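Local coordinates for hydroquinone dioxygenase large subunit (Pseudomonas sp., PDB 4ZXA), which is the large subunit of a two-subunit, Fe2+-dependent dioxygenase of the cupin type that probably opens the ring of hydroquinone with molecular oxygen, at residues Arg185-Gln199 / Phe217-Thr229. Sequence-based numbering, arbitrary orientation.
Sequences RNDLPVNRQFADVSQ and FSLFKYLSRSDVT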
ATOM      1  N   ARG E 185      18.516  18.903 -21.498  1.00 34.06           N
ATOM      2  CA  ARG E 185      17.057  18.870 -21.445  1.00 38.76           C
ATOM      3  C   ARG E 185      16.408  20.246 -21.632  1.00 40.68           C
ATOM      4  O   ARG E 185      15.368  20.549 -21.028  1.00 33.80           O
ATOM      5  CB  ARG E 185      16.598  18.223 -20.130  1.00 31.62           C
ATOM      6  CG  ARG E 185      17.135  16.812 -19.915  1.00 33.32           C
ATOM      7  CD  ARG E 185      16.506  16.136 -18.691  1.00 31.59           C
ATOM      8  NE  ARG E 185      16.833  14.714 -18.624  1.00 29.71           N
ATOM      9  CZ  ARG E 185      16.999  14.037 -17.493  1.00 27.91           C
ATOM     10  NH1 ARG E 185      16.887  14.655 -16.329  1.00 22.25           N
ATOM     11  NH2 ARG E 185      17.282  12.740 -17.524  1.00 23.74           N
ATOM     12  N   ASN E 186      17.012  21.082 -22.470  1.00 34.51           N
ATOM     13  CA  ASN E 186      16.509  22.441 -22.606  1.00 41.11           C
ATOM     14  C   ASN E 186      15.124  22.488 -23.264  1.00 39.68           C
ATOM     15  O   ASN E 186      14.418  23.480 -23.153  1.00 40.16           O
ATOM     16  CB  ASN E 186      17.520  23.343 -23.325  1.00 40.77           C
ATOM     17  CG  ASN E 186      17.142  24.821 -23.259  1.00 50.61           C
ATOM     18  OD1 ASN E 186      17.129  25.439 -22.184  1.00 45.20           O
ATOM     19  ND2 ASN E 186      16.835  25.397 -24.415  1.00 55.43           N
ATOM     20  N   ASP E 187      14.731  21.405 -23.920  1.00 34.61           N
ATOM     21  CA  ASP E 187      13.399  21.315 -24.514  1.00 40.68           C
ATOM     22  C   ASP E 187      12.366  20.673 -23.584  1.00 40.89           C
ATOM     23  O   ASP E 187      11.314  20.250 -24.049  1.00 47.32           O
ATOM     24  CB  ASP E 187      13.441  20.512 -25.822  1.00 44.10           C
ATOM     25  CG  ASP E 187      13.889  19.055 -25.609  1.00 58.89           C
ATOM     26  OD1 ASP E 187      14.736  18.797 -24.715  1.00 52.86           O
ATOM     27  OD2 ASP E 187      13.396  18.162 -26.340  1.00 60.93           O
ATOM     28  N   LEU E 188      12.661  20.579 -22.289  1.00 35.36           N
ATOM     29  CA  LEU E 188      11.690  20.024 -21.337  1.00 32.30           C
ATOM     30  C   LEU E 188      11.265  21.017 -20.254  1.00 32.96           C
ATOM     31  O   LEU E 188      12.059  21.820 -19.770  1.00 29.48           O
ATOM     32  CB  LEU E 188      12.205  18.743 -20.681  1.00 31.26           C
ATOM     33  CG  LEU E 188      12.430  17.564 -21.624  1.00 43.40           C
ATOM     34  CD1 LEU E 188      13.024  16.379 -20.874  1.00 31.57           C
ATOM     35  CD2 LEU E 188      11.128  17.187 -22.318  1.00 43.54           C
ATOM     36  N   PRO E 189       9.995  20.952 -19.859  1.00 28.91           N
ATOM     37  CA  PRO E 189       9.531  21.884 -18.834  1.00 25.88           C
ATOM     38  C   PRO E 189      10.110  21.525 -17.469  1.00 28.49           C
ATOM     39  O   PRO E 189      10.316  20.342 -17.148  1.00 28.53           O
ATOM     40  CB  PRO E 189       8.019  21.669 -18.839  1.00 22.47           C
ATOM     41  CG  PRO E 189       7.874  20.213 -19.200  1.00 24.67           C
ATOM     42  CD  PRO E 189       8.977  19.946 -20.206  1.00 24.60           C
ATOM     43  N   VAL E 190      10.386  22.555 -16.683  1.00 25.53           N
ATOM     44  CA  VAL E 190      10.772  22.388 -15.291  1.00 30.67           C
ATOM     45  C   VAL E 190       9.614  21.756 -14.522  1.00 26.24           C
ATOM     46  O   VAL E 190       8.482  22.228 -14.599  1.00 29.05           O
ATOM     47  CB  VAL E 190      11.094  23.752 -14.664  1.00 29.01           C
ATOM     48  CG1 VAL E 190      11.485  23.606 -13.190  1.00 22.94           C
ATOM     49  CG2 VAL E 190      12.178  24.455 -15.473  1.00 29.97           C
ATOM     50  N   ASN E 191       9.900  20.693 -13.781  1.00 27.02           N
ATOM     51  CA  ASN E 191       8.887  20.051 -12.941  1.00 26.57           C
ATOM     52  C   ASN E 191       8.375  21.021 -11.879  1.00 25.73           C
ATOM     53  O   ASN E 191       9.146  21.822 -11.345  1.00 22.71           O
ATOM     54  CB  ASN E 191       9.446  18.780 -12.282  1.00 21.11           C
ATOM     55  CG  ASN E 191       8.377  17.988 -11.546  1.00 27.48           C
ATOM     56  OD1 ASN E 191       8.043  18.285 -10.389  1.00 27.78           O
ATOM     57  ND2 ASN E 191       7.830  16.971 -12.212  1.00 23.72           N
ATOM     58  N   ARG E 192       7.081  20.943 -11.566  1.00 25.26           N
ATOM     59  CA  ARG E 192       6.456  21.913 -10.662  1.00 30.16           C
ATOM     60  C   ARG E 192       7.068  21.935  -9.261  1.00 29.29           C
ATOM     61  O   ARG E 192       6.937  22.933  -8.549  1.00 32.34           O
ATOM     62  CB  ARG E 192       4.950  21.682 -10.544  1.00 25.76           C
ATOM     63  CG  ARG E 192       4.583  20.573  -9.560  1.00 29.18           C
ATOM     64  CD  ARG E 192       4.476  19.198 -10.232  1.00 31.03           C
ATOM     65  NE  ARG E 192       3.938  18.198  -9.309  1.00 33.13           N
ATOM     66  CZ  ARG E 192       4.653  17.227  -8.731  1.00 29.98           C
ATOM     67  NH1 ARG E 192       5.949  17.087  -8.981  1.00 26.95           N
ATOM     68  NH2 ARG E 192       4.063  16.388  -7.895  1.00 27.61           N
ATOM     69  N   GLN E 193       7.714  20.849  -8.849  1.00 23.50           N
ATOM     70  CA  GLN E 193       8.325  20.833  -7.518  1.00 23.50           C
ATOM     71  C   GLN E 193       9.802  21.213  -7.548  1.00 22.63           C
ATOM     72  O   GLN E 193      10.501  21.094  -6.551  1.00 26.61           O
ATOM     73  CB  GLN E 193       8.100  19.497  -6.795  1.00 20.66           C
ATOM     74  CG  GLN E 193       6.650  19.290  -6.351  1.00 22.62           C
ATOM     75  CD  GLN E 193       6.473  18.200  -5.285  1.00 21.37           C
ATOM     76  OE1 GLN E 193       7.427  17.541  -4.868  1.00 23.30           O
ATOM     77  NE2 GLN E 193       5.248  18.018  -4.844  1.00 19.84           N
ATOM     78  N   PHE E 194      10.273  21.672  -8.700  1.00 23.03           N
ATOM     79  CA  PHE E 194      11.608  22.240  -8.804  1.00 22.03           C
ATOM     80  C   PHE E 194      11.526  23.648  -9.395  1.00 27.93           C
ATOM     81  O   PHE E 194      12.539  24.210  -9.820  1.00 30.75           O
ATOM     82  CB  PHE E 194      12.536  21.345  -9.644  1.00 23.18           C
ATOM     83  CG  PHE E 194      12.923  20.047  -8.963  1.00 22.23           C
ATOM     84  CD1 PHE E 194      13.349  20.039  -7.647  1.00 20.47           C
ATOM     85  CD2 PHE E 194      12.847  18.839  -9.641  1.00 21.93           C
ATOM     86  CE1 PHE E 194      13.705  18.860  -7.017  1.00 22.50           C
ATOM     87  CE2 PHE E 194      13.196  17.644  -9.012  1.00 25.17           C
ATOM     88  CZ  PHE E 194      13.625  17.650  -7.696  1.00 20.29           C
ATOM     89  N   ALA E 195      10.326  24.230  -9.402  1.00 28.29           N
ATOM     90  CA  ALA E 195      10.117  25.522 -10.069  1.00 30.54           C
ATOM     91  C   ALA E 195      10.988  26.651  -9.525  1.00 28.48           C
ATOM     92  O   ALA E 195      11.103  27.689 -10.159  1.00 34.74           O
ATOM     93  CB  ALA E 195       8.634  25.931 -10.060  1.00 27.53           C
ATOM     94  N   ASP E 196      11.605  26.452  -8.367  1.00 27.73           N
ATOM     95  CA  ASP E 196      12.424  27.498  -7.762  1.00 31.56           C
ATOM     96  C   ASP E 196      13.906  27.302  -8.027  1.00 29.75           C
ATOM     97  O   ASP E 196      14.723  28.090  -7.561  1.00 32.81           O
ATOM     98  CB  ASP E 196      12.201  27.556  -6.244  1.00 31.01           C
ATOM     99  CG  ASP E 196      12.622  26.266  -5.542  1.00 34.20           C
ATOM    100  OD1 ASP E 196      12.350  25.187  -6.105  1.00 31.75           O
ATOM    101  OD2 ASP E 196      13.222  26.326  -4.440  1.00 33.77           O
ATOM    102  N   VAL E 197      14.258  26.247  -8.750  1.00 28.29           N
ATOM    103  CA  VAL E 197      15.667  25.943  -9.030  1.00 26.91           C
ATOM    104  C   VAL E 197      16.260  26.813 -10.148  1.00 25.82           C
ATOM    105  O   VAL E 197      15.685  26.929 -11.220  1.00 27.47           O
ATOM    106  CB  VAL E 197      15.826  24.449  -9.381  1.00 31.01           C
ATOM    107  CG1 VAL E 197      17.222  24.140  -9.934  1.00 30.86           C
ATOM    108  CG2 VAL E 197      15.525  23.613  -8.163  1.00 32.49           C
ATOM    109  N   SER E 198      17.411  27.427  -9.896  1.00 24.90           N
ATOM    110  CA  SER E 198      18.079  28.228 -10.917  1.00 27.12           C
ATOM    111  C   SER E 198      18.105  27.484 -12.248  1.00 32.51           C
ATOM    112  O   SER E 198      18.307  26.278 -12.270  1.00 32.17           O
ATOM    113  CB  SER E 198      19.522  28.537 -10.500  1.00 28.29           C
ATOM    114  OG  SER E 198      20.282  29.031 -11.602  1.00 26.90           O
ATOM    115  N   GLN E 199      17.932  28.204 -13.354  1.00 34.33           N
ATOM    116  CA  GLN E 199      18.036  27.593 -14.675  1.00 29.76           C
ATOM    117  C   GLN E 199      19.272  28.080 -15.442  1.00 37.61           C
ATOM    118  O   GLN E 199      19.360  27.943 -16.670  1.00 39.16           O
ATOM    119  CB  GLN E 199      16.758  27.840 -15.472  1.00 28.26           C
ATOM    120  CG  GLN E 199      15.527  27.230 -14.811  1.00 32.86           C
ATOM    121  CD  GLN E 199      15.610  25.706 -14.728  1.00 34.27           C
ATOM    122  OE1 GLN E 199      15.867  25.028 -15.735  1.00 31.79           O
ATOM    123  NE2 GLN E 199      15.397  25.164 -13.528  1.00 25.22           N
ATOM    124  N   PHE E 217      27.762  21.639 -17.743  1.00 23.86           N
ATOM    125  CA  PHE E 217      26.327  21.946 -17.789  1.00 23.04           C
ATOM    126  C   PHE E 217      25.781  22.066 -16.381  1.00 23.39           C
ATOM    127  O   PHE E 217      26.475  21.758 -15.413  1.00 28.72           O
ATOM    128  CB  PHE E 217      25.546  20.874 -18.565  1.00 23.02           C
ATOM    129  CG  PHE E 217      25.493  19.532 -17.871  1.00 23.44           C
ATOM    130  CD1 PHE E 217      26.615  18.726 -17.802  1.00 25.23           C
ATOM    131  CD2 PHE E 217      24.321  19.079 -17.302  1.00 22.95           C
ATOM    132  CE1 PHE E 217      26.576  17.491 -17.162  1.00 23.86           C
ATOM    133  CE2 PHE E 217      24.267  17.848 -16.674  1.00 23.22           C
ATOM    134  CZ  PHE E 217      25.400  17.051 -16.601  1.00 24.63           C
ATOM    135  N   SER E 218      24.542  22.519 -16.252  1.00 23.79           N
ATOM    136  CA  SER E 218      23.939  22.588 -14.935  1.00 23.30           C
ATOM    137  C   SER E 218      23.208  21.301 -14.622  1.00 25.21           C
ATOM    138  O   SER E 218      22.169  21.003 -15.205  1.00 23.51           O
ATOM    139  CB  SER E 218      22.982  23.764 -14.816  1.00 26.10           C
ATOM    140  OG  SER E 218      22.229  23.657 -13.626  1.00 25.92           O
ATOM    141  N   LEU E 219      23.763  20.544 -13.688  1.00 23.98           N
ATOM    142  CA  LEU E 219      23.155  19.309 -13.245  1.00 24.86           C
ATOM    143  C   LEU E 219      21.810  19.540 -12.513  1.00 23.79           C
ATOM    144  O   LEU E 219      20.863  18.784 -12.706  1.00 21.60           O
ATOM    145  CB  LEU E 219      24.144  18.525 -12.377  1.00 20.18           C
ATOM    146  CG  LEU E 219      23.673  17.185 -11.801  1.00 22.84           C
ATOM    147  CD1 LEU E 219      23.409  16.160 -12.917  1.00 17.76           C
ATOM    148  CD2 LEU E 219      24.678  16.645 -10.778  1.00 17.80           C
ATOM    149  N   PHE E 220      21.723  20.571 -11.678  1.00 27.52           N
ATOM    150  CA  PHE E 220      20.474  20.825 -10.947  1.00 26.91           C
ATOM    151  C   PHE E 220      19.340  21.176 -11.917  1.00 26.87           C
ATOM    152  O   PHE E 220      18.191  20.748 -11.731  1.00 25.98           O
ATOM    153  CB  PHE E 220      20.650  21.919  -9.887  1.00 21.46           C
ATOM    154  CG  PHE E 220      21.470  21.489  -8.698  1.00 26.52           C
ATOM    155  CD1 PHE E 220      22.056  20.224  -8.652  1.00 22.20           C
ATOM    156  CD2 PHE E 220      21.649  22.349  -7.616  1.00 24.37           C
ATOM    157  CE1 PHE E 220      22.810  19.819  -7.549  1.00 21.05           C
ATOM    158  CE2 PHE E 220      22.399  21.957  -6.515  1.00 25.92           C
ATOM    159  CZ  PHE E 220      22.983  20.686  -6.484  1.00 27.20           C
ATOM    160  N   LYS E 221      19.682  21.948 -12.948  1.00 21.40           N
ATOM    161  CA  LYS E 221      18.750  22.293 -14.019  1.00 29.94           C
ATOM    162  C   LYS E 221      18.317  21.042 -14.779  1.00 25.77           C
ATOM    163  O   LYS E 221      17.149  20.835 -15.087  1.00 27.52           O
ATOM    164  CB  LYS E 221      19.405  23.292 -14.998  1.00 29.32           C
ATOM    165  CG  LYS E 221      18.625  23.509 -16.293  1.00 25.76           C
ATOM    166  CD  LYS E 221      19.349  24.447 -17.258  1.00 31.10           C
ATOM    167  CE  LYS E 221      18.607  24.556 -18.591  1.00 35.70           C
ATOM    168  NZ  LYS E 221      19.214  25.550 -19.519  1.00 39.08           N
ATOM    169  N   TYR E 222      19.293  20.217 -15.093  1.00 24.30           N
ATOM    170  CA  TYR E 222      19.052  18.990 -15.806  1.00 23.35           C
ATOM    171  C   TYR E 222      18.115  18.114 -14.975  1.00 24.21           C
ATOM    172  O   TYR E 222      17.117  17.597 -15.493  1.00 23.07           O
ATOM    173  CB  TYR E 222      20.404  18.328 -16.056  1.00 24.69           C
ATOM    174  CG  TYR E 222      20.375  16.994 -16.749  1.00 24.06           C
ATOM    175  CD1 TYR E 222      20.519  16.900 -18.127  1.00 23.71           C
ATOM    176  CD2 TYR E 222      20.242  15.827 -16.018  1.00 18.95           C
ATOM    177  CE1 TYR E 222      20.515  15.683 -18.751  1.00 26.00           C
ATOM    178  CE2 TYR E 222      20.220  14.615 -16.631  1.00 24.92           C
ATOM    179  CZ  TYR E 222      20.365  14.539 -17.993  1.00 27.13           C
ATOM    180  OH  TYR E 222      20.358  13.300 -18.585  1.00 29.89           O
ATOM    181  N   LEU E 223      18.407  17.973 -13.682  1.00 19.84           N
ATOM    182  CA  LEU E 223      17.523  17.205 -12.808  1.00 22.70           C
ATOM    183  C   LEU E 223      16.151  17.869 -12.686  1.00 24.91           C
ATOM    184  O   LEU E 223      15.128  17.190 -12.689  1.00 25.52           O
ATOM    185  CB  LEU E 223      18.139  16.982 -11.422  1.00 18.33           C
ATOM    186  CG  LEU E 223      19.426  16.149 -11.429  1.00 22.21           C
ATOM    187  CD1 LEU E 223      19.930  15.931 -10.011  1.00 19.55           C
ATOM    188  CD2 LEU E 223      19.224  14.822 -12.144  1.00 23.31           C
ATOM    189  N   SER E 224      16.127  19.198 -12.606  1.00 25.81           N
ATOM    190  CA  SER E 224      14.860  19.905 -12.399  1.00 26.11           C
ATOM    191  C   SER E 224      13.895  19.598 -13.532  1.00 25.44           C
ATOM    192  O   SER E 224      12.682  19.783 -13.399  1.00 26.62           O
ATOM    193  CB  SER E 224      15.069  21.423 -12.259  1.00 26.77           C
ATOM    194  OG  SER E 224      15.339  22.056 -13.507  1.00 24.75           O
ATOM    195  N   ARG E 225      14.444  19.143 -14.652  1.00 22.73           N
ATOM    196  CA  ARG E 225      13.634  18.896 -15.829  1.00 26.39           C
ATOM    197  C   ARG E 225      13.384  17.407 -16.052  1.00 26.60           C
ATOM    198  O   ARG E 225      12.904  17.006 -17.104  1.00 28.16           O
ATOM    199  CB  ARG E 225      14.252  19.573 -17.054  1.00 24.95           C
ATOM    200  CG  ARG E 225      14.299  21.104 -16.915  1.00 31.85           C
ATOM    201  CD  ARG E 225      15.087  21.794 -18.032  1.00 28.85           C
ATOM    202  NE  ARG E 225      15.069  23.245 -17.867  1.00 35.36           N
ATOM    203  CZ  ARG E 225      14.540  24.109 -18.733  1.00 33.99           C
ATOM    204  NH1 ARG E 225      13.988  23.694 -19.865  1.00 28.74           N
ATOM    205  NH2 ARG E 225      14.580  25.407 -18.469  1.00 31.76           N
ATOM    206  N   SER E 226      13.684  16.597 -15.042  1.00 27.00           N
ATOM    207  CA  SER E 226      13.398  15.167 -15.099  1.00 27.44           C
ATOM    208  C   SER E 226      11.901  14.886 -15.078  1.00 26.86           C
ATOM    209  O   SER E 226      11.189  15.399 -14.226  1.00 31.68           O
ATOM    210  CB  SER E 226      14.066  14.438 -13.933  1.00 25.79           C
ATOM    211  OG  SER E 226      13.646  13.081 -13.881  1.00 28.71           O
ATOM    212  N   ASP E 227      11.440  14.048 -15.998  1.00 31.20           N
ATOM    213  CA  ASP E 227      10.007  13.770 -16.157  1.00 29.57           C
ATOM    214  C   ASP E 227       9.600  12.421 -15.576  1.00 30.34           C
ATOM    215  O   ASP E 227       8.471  11.969 -15.791  1.00 32.49           O
ATOM    216  CB  ASP E 227       9.619  13.805 -17.639  1.00 26.87           C
ATOM    217  CG  ASP E 227      10.420  12.811 -18.473  1.00 45.45           C
ATOM    218  OD1 ASP E 227      11.673  12.765 -18.329  1.00 47.61           O
ATOM    219  OD2 ASP E 227       9.802  12.069 -19.269  1.00 47.14           O
ATOM    220  N   VAL E 228      10.512  11.778 -14.850  1.00 25.01           N
ATOM    221  CA  VAL E 228      10.244  10.471 -14.238  1.00 22.46           C
ATOM    222  C   VAL E 228      10.779  10.447 -12.819  1.00 21.42           C
ATOM    223  O   VAL E 228      11.661  11.226 -12.470  1.00 24.12           O
ATOM    224  CB  VAL E 228      10.905   9.310 -15.023  1.00 26.03           C
ATOM    225  CG1 VAL E 228      10.421   9.291 -16.459  1.00 25.86           C
ATOM    226  CG2 VAL E 228      12.429   9.428 -14.978  1.00 17.09           C
ATOM    227  N   THR E 229      10.251   9.550 -11.999  1.00 19.65           N
ATOM    228  CA  THR E 229      10.733   9.403 -10.629  1.00 20.46           C
ATOM    229  C   THR E 229      11.379   8.040 -10.374  1.00 19.26           C
ATOM    230  O   THR E 229      11.110   7.072 -11.073  1.00 18.65           O
ATOM    231  CB  THR E 229       9.607   9.601  -9.618  1.00 18.85           C
ATOM    232  OG1 THR E 229       8.633   8.564  -9.796  1.00 26.97           O
ATOM    233  CG2 THR E 229       8.962  10.941  -9.819  1.00 24.64           C
TER
HETATM  234  O   HOH W   1      10.415  17.420 -18.055  1.00 29.76           O
HETATM  235  O   HOH W   2      21.208  26.066 -12.703  1.00 26.49           O
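The side-chain amide of Gln199 is used at both ends: its OE1 takes two N-H groups from Arg225, while its NE2 reaches Ser224 OG and, 2.9 Å away, Val197 O. This shared amide illustrates how an irregular loop can be tied to a short helix, here 219-224 of a cupin-family dioxygenase, with the loop 185-199 running along the helix and meeting Phe220, Lys221, Tyr222 and Ser224, then Arg225 just beyond. Arg225 approaches side-on, NE at 2.9 Å and NH2 at 3.0 Å from Gln199 OE1; the oxygen lies in the guanidinium plane, but both nitrogens come from the same face of the amide plane. The bend in the Gln199 chain, chi2 -63°, folds the amide back toward Val197 as well as the helix. A leucine in place of Gln199 would probably leave Arg225 NE and NH2 without this acceptor, and Ser224 OG and Val197 O without their amide donor. Over one face of the Arg225 guanidinium lies Val190 CG2, over the opposite face Asn186 OD1.

Arg185 lays its guanidinium on the ring of Tyr222, planes 17° apart and CZ 3.8 Å from the ring centroid, a cation-pi stack with NH1 also donating to the backbone carbonyl O of Tyr222. Its chain runs extended from CG to NE, bringing CD over the same ring in a CH-pi contact. Lys221 NZ has its stronger partner in Glu201 and only weakly reaches Asn186 OD1. The small subunit adjoins this region: the Phe220 ring meets Phe14 of that chain, and Phe217 and Ser218, on the strand before the helix, pair antiparallel with one of its strands. Further along, Asn191 N donates to Ser224 O at 3.0 Å, and Phe194 CB packs 3.6 Å from Ser224 CB.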